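Local coordinates for YrrB protein (Bacillus subtilis, PDB 2Q7F) that is a monomeric TPR-repeat protein that could mediate complex formation among RNA sulfuration components, RNA processing components and aminoacyl-tRNA synthetases, at residues A[107-118]-A[130-140]. Numbering follows the deposited sequence.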
loop_
_atom_site.group_PDB
_atom_site.type_symbol
_atom_site.label_atom_id
_atom_site.label_comp_id
_atom_site.label_asym_id
_atom_site.label_seq_id
_atom_site.Cartn_x
_atom_site.Cartn_y
_atom_site.Cartn_z
ATOM N N TYR A 107 -0.444 -12.082 1.156
ATOM C CA TYR A 107 0.287 -10.903 1.605
ATOM C C TYR A 107 1.677 -11.217 2.110
ATOM O O TYR A 107 2.601 -10.418 1.942
ATOM C CB TYR A 107 -0.519 -10.145 2.657
ATOM C CG TYR A 107 -1.821 -9.602 2.124
ATOM C CD1 TYR A 107 -1.837 -8.646 1.107
ATOM C CD2 TYR A 107 -3.033 -10.045 2.627
ATOM C CE1 TYR A 107 -3.032 -8.144 0.606
ATOM C CE2 TYR A 107 -4.236 -9.550 2.137
ATOM C CZ TYR A 107 -4.229 -8.599 1.130
ATOM O OH TYR A 107 -5.420 -8.111 0.645
ATOM N N LYS A 108 1.822 -12.379 2.728
ATOM C CA LYS A 108 3.111 -12.815 3.248
ATOM C C LYS A 108 4.113 -12.967 2.103
ATOM O O LYS A 108 5.281 -12.596 2.227
ATOM C CB LYS A 108 2.942 -14.125 4.020
ATOM C CG LYS A 108 4.162 -14.566 4.796
ATOM C CD LYS A 108 3.838 -15.818 5.600
ATOM C CE LYS A 108 4.743 -15.957 6.804
ATOM N NZ LYS A 108 4.968 -17.390 7.118
ATOM N N GLU A 109 3.629 -13.483 0.980
ATOM C CA GLU A 109 4.436 -13.700 -0.209
ATOM C C GLU A 109 4.636 -12.385 -0.964
ATOM O O GLU A 109 5.669 -12.186 -1.619
ATOM C CB GLU A 109 3.771 -14.753 -1.106
ATOM C CG GLU A 109 3.469 -16.116 -0.423
ATOM C CD GLU A 109 2.502 -16.030 0.769
ATOM O OE1 GLU A 109 2.664 -16.813 1.733
ATOM O OE2 GLU A 109 1.579 -15.185 0.752
ATOM N N ALA A 110 3.652 -11.489 -0.863
ATOM C CA ALA A 110 3.788 -10.126 -1.400
ATOM C C ALA A 110 4.817 -9.291 -0.619
ATOM O O ALA A 110 5.555 -8.497 -1.203
ATOM C CB ALA A 110 2.446 -9.429 -1.446
ATOM N N LYS A 111 4.870 -9.484 0.700
ATOM C CA LYS A 111 5.897 -8.840 1.516
ATOM C C LYS A 111 7.278 -9.326 1.091
ATOM O O LYS A 111 8.211 -8.545 0.904
ATOM C CB LYS A 111 5.685 -9.135 3.007
ATOM C CG LYS A 111 6.830 -8.634 3.880
ATOM C CD LYS A 111 6.940 -9.383 5.194
ATOM C CE LYS A 111 8.272 -9.083 5.866
ATOM N NZ LYS A 111 8.204 -9.402 7.312
ATOM N N ASP A 112 7.392 -10.635 0.944
ATOM C CA ASP A 112 8.628 -11.260 0.533
ATOM C C ASP A 112 9.098 -10.652 -0.804
ATOM O O ASP A 112 10.238 -10.200 -0.909
ATOM C CB ASP A 112 8.412 -12.772 0.462
ATOM C CG ASP A 112 9.698 -13.544 0.335
ATOM O OD1 ASP A 112 10.260 -13.593 -0.784
ATOM O OD2 ASP A 112 10.139 -14.131 1.347
ATOM N N MET A 113 8.204 -10.595 -1.796
ATOM C CA MET A 113 8.543 -10.067 -3.123
ATOM C C MET A 113 8.905 -8.591 -3.103
ATOM O O MET A 113 9.884 -8.177 -3.751
ATOM C CB MET A 113 7.413 -10.296 -4.144
ATOM C CG MET A 113 7.229 -11.752 -4.647
ATOM S SD MET A 113 8.674 -12.572 -5.390
ATOM C CE MET A 113 9.268 -13.537 -3.992
ATOM N N PHE A 114 8.120 -7.800 -2.371
ATOM C CA PHE A 114 8.361 -6.355 -2.299
ATOM C C PHE A 114 9.661 -6.021 -1.596
ATOM O O PHE A 114 10.378 -5.121 -2.012
ATOM C CB PHE A 114 7.196 -5.607 -1.657
ATOM C CG PHE A 114 5.988 -5.519 -2.528
ATOM C CD1 PHE A 114 6.113 -5.285 -3.900
ATOM C CD2 PHE A 114 4.718 -5.658 -1.988
ATOM C CE1 PHE A 114 4.981 -5.208 -4.731
ATOM C CE2 PHE A 114 3.585 -5.578 -2.808
ATOM C CZ PHE A 114 3.722 -5.350 -4.183
ATOM N N GLU A 115 9.964 -6.747 -0.527
ATOM C CA GLU A 115 11.203 -6.518 0.186
ATOM C C GLU A 115 12.408 -6.942 -0.669
ATOM O O GLU A 115 13.472 -6.324 -0.596
ATOM C CB GLU A 115 11.178 -7.197 1.560
ATOM C CG GLU A 115 11.888 -6.375 2.637
ATOM C CD GLU A 115 11.271 -6.522 4.025
ATOM O OE1 GLU A 115 10.075 -6.210 4.199
ATOM O OE2 GLU A 115 11.991 -6.939 4.954
ATOM N N LYS A 116 12.234 -7.971 -1.498
ATOM C CA LYS A 116 13.286 -8.372 -2.439
ATOM C C LYS A 116 13.485 -7.324 -3.527
ATOM O O LYS A 116 14.619 -7.075 -3.959
ATOM C CB LYS A 116 13.004 -9.741 -3.061
ATOM C CG LYS A 116 13.188 -10.929 -2.119
ATOM C CD LYS A 116 13.168 -12.220 -2.903
ATOM C CE LYS A 116 12.855 -13.426 -2.049
ATOM N NZ LYS A 116 13.855 -13.621 -0.978
ATOM N N ALA A 117 12.390 -6.705 -3.962
ATOM C CA ALA A 117 12.467 -5.630 -4.945
ATOM C C ALA A 117 13.307 -4.499 -4.366
ATOM O O ALA A 117 14.323 -4.085 -4.957
ATOM C CB ALA A 117 11.078 -5.146 -5.328
ATOM N N LEU A 118 12.894 -4.040 -3.187
ATOM C CA LEU A 118 13.618 -3.037 -2.434
ATOM C C LEU A 118 15.079 -3.445 -2.206
ATOM O O LEU A 118 15.987 -2.625 -2.370
ATOM C CB LEU A 118 12.898 -2.760 -1.114
ATOM C CG LEU A 118 13.535 -1.900 -0.017
ATOM C CD1 LEU A 118 13.983 -0.524 -0.515
ATOM C CD2 LEU A 118 12.558 -1.740 1.124
ATOM N N MET A 130 3.170 -0.081 -1.413
ATOM C CA MET A 130 2.699 -1.460 -1.484
ATOM C C MET A 130 3.276 -2.270 -0.329
ATOM O O MET A 130 2.572 -3.076 0.295
ATOM C CB MET A 130 3.063 -2.090 -2.830
ATOM C CG MET A 130 2.373 -1.453 -4.041
ATOM S SD MET A 130 0.566 -1.483 -3.981
ATOM C CE MET A 130 0.252 -3.237 -4.220
ATOM N N LEU A 131 4.550 -2.033 -0.029
ATOM C CA LEU A 131 5.205 -2.713 1.078
ATOM C C LEU A 131 4.597 -2.270 2.406
ATOM O O LEU A 131 4.185 -3.106 3.200
ATOM C CB LEU A 131 6.726 -2.505 1.055
ATOM C CG LEU A 131 7.557 -3.156 2.163
ATOM C CD1 LEU A 131 7.280 -4.672 2.313
ATOM C CD2 LEU A 131 9.043 -2.884 1.913
ATOM N N GLY A 132 4.523 -0.963 2.627
ATOM C CA GLY A 132 3.883 -0.428 3.820
ATOM C C GLY A 132 2.524 -1.066 4.044
ATOM O O GLY A 132 2.267 -1.656 5.098
ATOM N N THR A 133 1.662 -0.983 3.038
ATOM C CA THR A 133 0.288 -1.456 3.183
ATOM C C THR A 133 0.197 -2.967 3.438
ATOM O O THR A 133 -0.599 -3.424 4.263
ATOM C CB THR A 133 -0.573 -1.058 1.984
ATOM O OG1 THR A 133 -0.306 0.311 1.663
ATOM C CG2 THR A 133 -2.058 -1.198 2.332
ATOM N N VAL A 134 1.025 -3.727 2.739
ATOM C CA VAL A 134 1.063 -5.165 2.927
ATOM C C VAL A 134 1.558 -5.494 4.337
ATOM O O VAL A 134 1.045 -6.405 4.987
ATOM C CB VAL A 134 1.884 -5.854 1.797
ATOM C CG1 VAL A 134 2.457 -7.191 2.239
ATOM C CG2 VAL A 134 1.003 -6.025 0.553
ATOM N N LEU A 135 2.527 -4.727 4.823
ATOM C CA LEU A 135 3.005 -4.899 6.180
ATOM C C LEU A 135 1.896 -4.643 7.198
ATOM O O LEU A 135 1.906 -5.225 8.280
ATOM C CB LEU A 135 4.205 -4.004 6.439
ATOM C CG LEU A 135 5.512 -4.584 5.919
ATOM C CD1 LEU A 135 6.561 -3.518 5.930
ATOM C CD2 LEU A 135 5.951 -5.783 6.752
ATOM N N VAL A 136 0.941 -3.789 6.831
ATOM C CA VAL A 136 -0.227 -3.517 7.660
ATOM C C VAL A 136 -1.154 -4.737 7.723
ATOM O O VAL A 136 -1.501 -5.200 8.822
ATOM C CB VAL A 136 -0.993 -2.250 7.181
ATOM C CG1 VAL A 136 -2.390 -2.164 7.812
ATOM C CG2 VAL A 136 -0.185 -0.989 7.481
ATOM N N LYS A 137 -1.533 -5.263 6.557
ATOM C CA LYS A 137 -2.410 -6.436 6.494
ATOM C C LYS A 137 -1.844 -7.594 7.306
ATOM O O LYS A 137 -2.590 -8.440 7.787
ATOM C CB LYS A 137 -2.635 -6.899 5.050
ATOM C CG LYS A 137 -3.150 -5.836 4.076
ATOM C CD LYS A 137 -4.606 -5.454 4.314
ATOM C CE LYS A 137 -5.071 -4.397 3.307
ATOM N NZ LYS A 137 -6.521 -4.052 3.466
ATOM N N LEU A 138 -0.529 -7.616 7.477
ATOM C CA LEU A 138 0.142 -8.716 8.153
ATOM C C LEU A 138 0.381 -8.493 9.653
ATOM O O LEU A 138 1.258 -9.142 10.243
ATOM C CB LEU A 138 1.476 -8.998 7.458
ATOM C CG LEU A 138 1.418 -9.565 6.040
ATOM C CD1 LEU A 138 2.827 -9.655 5.465
ATOM C CD2 LEU A 138 0.715 -10.938 6.023
ATOM N N GLU A 139 -0.410 -7.616 10.273
ATOM C CA GLU A 139 -0.115 -7.098 11.624
ATOM C C GLU A 139 1.177 -6.288 11.540
ATOM O O GLU A 139 1.323 -5.468 10.640
ATOM C CB GLU A 139 0.006 -8.212 12.683
ATOM C CG GLU A 139 -0.954 -9.407 12.537
ATOM C CD GLU A 139 -2.414 -9.021 12.686
ATOM O OE1 GLU A 139 -3.075 -9.558 13.607
ATOM O OE2 GLU A 139 -2.894 -8.173 11.894
ATOM N N GLN A 140 2.115 -6.529 12.455
ATOM C CA GLN A 140 3.433 -5.852 12.447
ATOM C C GLN A 140 3.664 -4.389 11.985
ATOM O O GLN A 140 4.634 -4.100 11.271
ATOM C CB GLN A 140 4.526 -6.769 11.859
ATOM C CG GLN A 140 4.252 -7.289 10.452
ATOM C CD GLN A 140 4.990 -8.582 10.154
ATOM O OE1 GLN A 140 4.735 -9.611 10.786
ATOM N NE2 GLN A 140 5.903 -8.540 9.181
#
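Phe114 lays one ring face over the CB of Met130, which stands 3.8 Å from the ring centroid and is displaced toward the rim, a CH-pi contact. With CG anti to its own carbonyl carbon (chi1 -72°), the ring is turned so that Val134 CG2 lies at its edge; the side chain also touches Val102 of helix 91-103 and Leu127. Val134 is a knob among Tyr107, Ala110, Lys111 and Phe114, its CG2 3.9 Å from Tyr107 CD1. One turn earlier, Leu131 fills the next hole, formed by Lys111, Phe114, Glu115 and Leu118; its CD2 meets Leu118 CD2 at 3.8 Å. At the other end, Lys137 folds over the Tyr107 ring, CG 4.1 Å from the centroid and almost on the ring normal, while Leu138 CD2 presses on Tyr107 CB at 3.7 Å. The aliphatic part of Lys111 runs extended across Leu135 and Leu138. Were Phe114 an alanine, Met130 CB would probably lose its aromatic cover and a gap would open beside Val134. Residues 107-118, in TPR 3, thus run roughly antiparallel (148°) to residues 130-137, in TPR 4; with no clear hydrogen bond between them, the pairing appears to rest on complementary apolar shape, lysine methylenes included.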